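PDB 3GCG: L0028 (Mitochondria associated protein) from Escherichia coli, which probably acts as a type III secreted guanine nucleotide exchange factor that engages a host Rho-family GTPase, as in its IpaB/EvcA relatives. Local coordinates for residues 53-58 against 153-158; 81-84 against 90-93. One frame throughout, in Å; residues are numbered along the deposited sequence.

Contact 1 (53-58 against 153-158); sequences SRTVNR and SEIKAI
Thr-55 and Ile-155 meet through their CG2 methyls, 3.5 Å apart, closer than a usual carbon pair, and the two side chains cross at about a right angle. In Thr-55 the hydroxyl stands beside the backbone N (chi1 -64°), and this turns CG2 to the other helix. Val-56 CG2 comes to the same methyl, lying 4.1 Å from Ile-155 CG2. One branch of Ile-155 thus touches two consecutive residues of the other helix. At the edge, Thr-55 CG2 lies 4.2 Å from Lys-156 CG, so the aliphatic stem of the lysine extends the cover.

The hydroxyl of Thr-55 is used within its own helix: OG1 hydrogen-bonds to Tyr-51 O, one turn back. Arg-58 NH1 and Lys-156 NZ are 6.6 Å apart. Any repulsion is probably eased because Arg-58 NH2 makes a salt bridge to an acidic side chain of the partner protein.

The axes of 53-58 and 153-158 approach to 9.3 Å, crossing at -49°. Ile-155 also packs on Ile-52 of helix 41-67, and Val-56 on Thr-159 of helix 152-166. Helix 73-87 joins them through Phe-80, which touches Val-56, and Leu-87, which touches Ile-158.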
loop_
_atom_site.group_PDB
_atom_site.type_symbol
_atom_site.label_atom_id
_atom_site.label_comp_id
_atom_site.label_asym_id
_atom_site.label_seq_id
_atom_site.Cartn_x
_atom_site.Cartn_y
_atom_site.Cartn_z
ATOM N N SER B 53 -12.140 3.628 -6.505
ATOM C CA SER B 53 -11.302 2.867 -7.437
ATOM C C SER B 53 -10.887 1.545 -6.828
ATOM O O SER B 53 -10.817 0.528 -7.513
ATOM C CB SER B 53 -10.036 3.645 -7.807
ATOM O OG SER B 53 -10.347 4.793 -8.565
ATOM N N ARG B 54 -10.590 1.557 -5.538
ATOM C CA ARG B 54 -10.187 0.330 -4.885
ATOM C C ARG B 54 -11.406 -0.590 -4.789
ATOM O O ARG B 54 -11.289 -1.799 -4.970
ATOM C CB ARG B 54 -9.559 0.652 -3.523
ATOM C CG ARG B 54 -10.363 0.333 -2.302
ATOM C CD ARG B 54 -9.981 -1.008 -1.719
ATOM N NE ARG B 54 -10.550 -1.162 -0.384
ATOM C CZ ARG B 54 -10.020 -0.646 0.721
ATOM N NH1 ARG B 54 -8.890 0.049 0.660
ATOM N NH2 ARG B 54 -10.641 -0.794 1.886
ATOM N N THR B 55 -12.580 -0.013 -4.536
ATOM C CA THR B 55 -13.818 -0.795 -4.467
ATOM C C THR B 55 -14.003 -1.478 -5.822
ATOM O O THR B 55 -14.375 -2.645 -5.896
ATOM C CB THR B 55 -15.052 0.103 -4.179
ATOM O OG1 THR B 55 -14.921 0.694 -2.883
ATOM C CG2 THR B 55 -16.333 -0.715 -4.195
ATOM N N VAL B 56 -13.722 -0.741 -6.894
ATOM C CA VAL B 56 -13.844 -1.289 -8.236
ATOM C C VAL B 56 -12.816 -2.391 -8.460
ATOM O O VAL B 56 -13.154 -3.466 -8.941
ATOM C CB VAL B 56 -13.650 -0.206 -9.316
ATOM C CG1 VAL B 56 -13.578 -0.851 -10.681
ATOM C CG2 VAL B 56 -14.794 0.796 -9.273
ATOM N N ASN B 57 -11.559 -2.125 -8.118
ATOM C CA ASN B 57 -10.508 -3.122 -8.289
ATOM C C ASN B 57 -10.765 -4.376 -7.464
ATOM O O ASN B 57 -10.421 -5.477 -7.870
ATOM C CB ASN B 57 -9.145 -2.539 -7.916
ATOM C CG ASN B 57 -8.458 -1.899 -9.092
ATOM O OD1 ASN B 57 -8.388 -2.483 -10.165
ATOM N ND2 ASN B 57 -7.938 -0.692 -8.898
ATOM N N ARG B 58 -11.372 -4.184 -6.303
ATOM C CA ARG B 58 -11.705 -5.270 -5.393
ATOM C C ARG B 58 -12.750 -6.168 -6.048
ATOM O O ARG B 58 -12.697 -7.395 -5.937
ATOM C CB ARG B 58 -12.278 -4.684 -4.106
ATOM C CG ARG B 58 -12.047 -5.510 -2.876
ATOM C CD ARG B 58 -11.460 -4.629 -1.780
ATOM N NE ARG B 58 -10.478 -5.362 -0.993
ATOM C CZ ARG B 58 -10.774 -6.150 0.032
ATOM N NH1 ARG B 58 -12.031 -6.310 0.423
ATOM N NH2 ARG B 58 -9.809 -6.808 0.645
ATOM N N SER B 153 -22.254 -0.833 -2.114
ATOM C CA SER B 153 -23.024 -1.904 -2.751
ATOM C C SER B 153 -23.395 -1.476 -4.160
ATOM O O SER B 153 -23.409 -2.278 -5.093
ATOM C CB SER B 153 -24.301 -2.192 -1.965
ATOM O OG SER B 153 -25.151 -1.056 -1.959
ATOM N N GLU B 154 -23.693 -0.195 -4.308
ATOM C CA GLU B 154 -24.053 0.341 -5.606
ATOM C C GLU B 154 -22.835 0.290 -6.537
ATOM O O GLU B 154 -22.925 -0.200 -7.662
ATOM C CB GLU B 154 -24.571 1.772 -5.440
ATOM C CG GLU B 154 -25.640 1.884 -4.357
ATOM C CD GLU B 154 -26.315 3.241 -4.326
ATOM O OE1 GLU B 154 -25.598 4.266 -4.295
ATOM O OE2 GLU B 154 -27.563 3.278 -4.326
ATOM N N ILE B 155 -21.699 0.787 -6.054
ATOM C CA ILE B 155 -20.456 0.777 -6.823
ATOM C C ILE B 155 -20.165 -0.650 -7.301
ATOM O O ILE B 155 -19.845 -0.870 -8.472
ATOM C CB ILE B 155 -19.274 1.278 -5.956
ATOM C CG1 ILE B 155 -19.484 2.746 -5.595
ATOM C CG2 ILE B 155 -17.961 1.106 -6.691
ATOM C CD1 ILE B 155 -18.493 3.255 -4.577
ATOM N N LYS B 156 -20.275 -1.612 -6.388
ATOM C CA LYS B 156 -20.048 -3.023 -6.708
ATOM C C LYS B 156 -20.969 -3.532 -7.815
ATOM O O LYS B 156 -20.521 -4.188 -8.754
ATOM C CB LYS B 156 -20.268 -3.898 -5.476
ATOM C CG LYS B 156 -19.157 -3.856 -4.437
ATOM C CD LYS B 156 -19.356 -4.964 -3.396
ATOM C CE LYS B 156 -18.204 -5.013 -2.401
ATOM N NZ LYS B 156 -18.330 -6.152 -1.440
ATOM N N ALA B 157 -22.261 -3.243 -7.683
ATOM C CA ALA B 157 -23.259 -3.680 -8.661
ATOM C C ALA B 157 -22.980 -3.056 -10.029
ATOM O O ALA B 157 -22.976 -3.741 -11.047
ATOM C CB ALA B 157 -24.661 -3.301 -8.178
ATOM N N ILE B 158 -22.753 -1.747 -10.042
ATOM C CA ILE B 158 -22.451 -1.049 -11.278
ATOM C C ILE B 158 -21.230 -1.687 -11.942
ATOM O O ILE B 158 -21.222 -1.916 -13.151
ATOM C CB ILE B 158 -22.170 0.437 -11.004
ATOM C CG1 ILE B 158 -23.453 1.118 -10.517
ATOM C CG2 ILE B 158 -21.611 1.102 -12.254
ATOM C CD1 ILE B 158 -23.274 2.581 -10.152
#

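Contact 2 (81-84 against 90-93)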
loop_
_atom_site.group_PDB
_atom_site.type_symbol
_atom_site.label_atom_id
_atom_site.label_comp_id
_atom_site.label_asym_id
_atom_site.label_seq_id
_atom_site.Cartn_x
_atom_site.Cartn_y
_atom_site.Cartn_z
ATOM N N ARG B 81 -13.653 3.082 -17.160
ATOM C CA ARG B 81 -14.295 4.235 -17.780
ATOM C C ARG B 81 -15.813 4.071 -17.697
ATOM O O ARG B 81 -16.543 5.041 -17.467
ATOM C CB ARG B 81 -13.873 4.376 -19.245
ATOM C CG ARG B 81 -13.568 5.816 -19.659
ATOM C CD ARG B 81 -14.570 6.814 -19.056
ATOM N NE ARG B 81 -14.219 8.202 -19.358
ATOM C CZ ARG B 81 -14.771 9.267 -18.777
ATOM N NH1 ARG B 81 -15.709 9.116 -17.850
ATOM N NH2 ARG B 81 -14.384 10.489 -19.124
ATOM N N ALA B 82 -16.283 2.836 -17.875
ATOM C CA ALA B 82 -17.711 2.556 -17.801
ATOM C C ALA B 82 -18.220 2.900 -16.408
ATOM O O ALA B 82 -19.246 3.564 -16.256
ATOM C CB ALA B 82 -17.977 1.089 -18.115
ATOM N N VAL B 83 -17.499 2.461 -15.384
ATOM C CA VAL B 83 -17.907 2.762 -14.018
ATOM C C VAL B 83 -17.754 4.251 -13.787
ATOM O O VAL B 83 -18.515 4.855 -13.036
ATOM C CB VAL B 83 -17.047 2.023 -12.991
ATOM C CG1 VAL B 83 -17.336 2.557 -11.596
ATOM C CG2 VAL B 83 -17.342 0.537 -13.055
ATOM N N GLU B 84 -16.760 4.828 -14.451
ATOM C CA GLU B 84 -16.463 6.249 -14.348
ATOM C C GLU B 84 -17.641 7.060 -14.890
ATOM O O GLU B 84 -18.091 8.012 -14.250
ATOM C CB GLU B 84 -15.181 6.552 -15.135
ATOM C CG GLU B 84 -14.545 7.899 -14.861
ATOM C CD GLU B 84 -13.093 7.955 -15.329
ATOM O OE1 GLU B 84 -12.831 7.663 -16.518
ATOM O OE2 GLU B 84 -12.214 8.292 -14.508
ATOM N N PRO B 90 -14.342 10.812 -11.441
ATOM C CA PRO B 90 -13.064 10.392 -12.025
ATOM C C PRO B 90 -12.496 9.237 -11.194
ATOM O O PRO B 90 -12.585 9.245 -9.964
ATOM C CB PRO B 90 -12.210 11.653 -11.927
ATOM C CG PRO B 90 -12.735 12.299 -10.669
ATOM C CD PRO B 90 -14.232 12.152 -10.835
ATOM N N LEU B 91 -11.930 8.243 -11.868
ATOM C CA LEU B 91 -11.362 7.090 -11.186
ATOM C C LEU B 91 -9.908 6.859 -11.605
ATOM O O LEU B 91 -9.419 7.479 -12.545
ATOM C CB LEU B 91 -12.207 5.848 -11.490
ATOM C CG LEU B 91 -13.705 5.964 -11.183
ATOM C CD1 LEU B 91 -14.392 4.624 -11.468
ATOM C CD2 LEU B 91 -13.913 6.368 -9.720
ATOM N N ASP B 92 -9.225 5.964 -10.901
ATOM C CA ASP B 92 -7.828 5.645 -11.183
ATOM C C ASP B 92 -7.675 4.127 -11.041
ATOM O O ASP B 92 -7.774 3.590 -9.945
ATOM C CB ASP B 92 -6.931 6.382 -10.185
ATOM C CG ASP B 92 -5.452 6.214 -10.480
ATOM O OD1 ASP B 92 -4.689 7.150 -10.169
ATOM O OD2 ASP B 92 -5.042 5.154 -11.001
ATOM N N MET B 93 -7.428 3.432 -12.144
ATOM C CA MET B 93 -7.327 1.988 -12.061
ATOM C C MET B 93 -6.222 1.428 -11.187
ATOM O O MET B 93 -6.118 0.228 -11.047
ATOM C CB MET B 93 -7.271 1.361 -13.457
ATOM C CG MET B 93 -6.148 1.796 -14.352
ATOM S SD MET B 93 -6.382 1.015 -15.975
ATOM C CE MET B 93 -7.581 2.131 -16.686
#
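Glu-84 and Leu-91 tie the last turns of helix 73-87 to the loop that follows it, in an all-helical fold probably of the SopE type. Leu-91 N donates to Glu-84 OE2 at 2.7 Å, and the bond is nearly straight (167°). The N-H reaches the anti side of the carboxylate, 17° from its plane. The glutamate gets there with CG opposite its backbone N (chi1 -166°) and an extended chain beyond. The same oxygen lies 3.4 Å from Pro-90 CA.

Beside this hydrogen bond lies an apolar contact. Leu-91 CD1 meets Val-83 CG1 at 3.6 Å, the two side chains crossing at about a right angle. CD1 also lies 3.8 Å from Glu-84 N, so the leucine rests against the helix backbone. An alanine in place of Glu-84 would probably leave Leu-91 N without this acceptor and Arg-81 without its nearby negative charge, so that the loop is held here mainly by the leucine.

Farther out, Leu-91 packs on Ile-52 of helix 41-67 and on Phe-80 of helix 73-87. Asp-92 points away, and its OD1 bonds to an aromatic side chain of the partner protein. On the helix, Arg-81 attracts the other carboxylate oxygen by charge alone: Glu-84 OE1 is 3.2 Å from Arg-81 NE but sits over the guanidinium face, toward its rim.

How the contacts relate
Contact 1 is the more buried, its centre about 9 Å from the centre of the chain. Contact 2 is nearer the surface, at about 15 Å. Contact 1 joins helices far apart in sequence through methyl groups. Contact 2 is local, and a carboxylate-to-backbone bond adds to its apolar part. Helix 41-67 links them. Ser-53 OG and Asp-92 N are 2.8 Å apart, and Asn-57 ND2 and Met-93 O are 3.0 Å apart; both are probable hydrogen bonds. Val-56 CG2 also packs on Val-83 CG1 at 3.9 Å. The loop is thus held by two helices, and each contact has a segment residue, Arg-58 in contact 1 and Asp-92 in contact 2, that bonds to the partner protein.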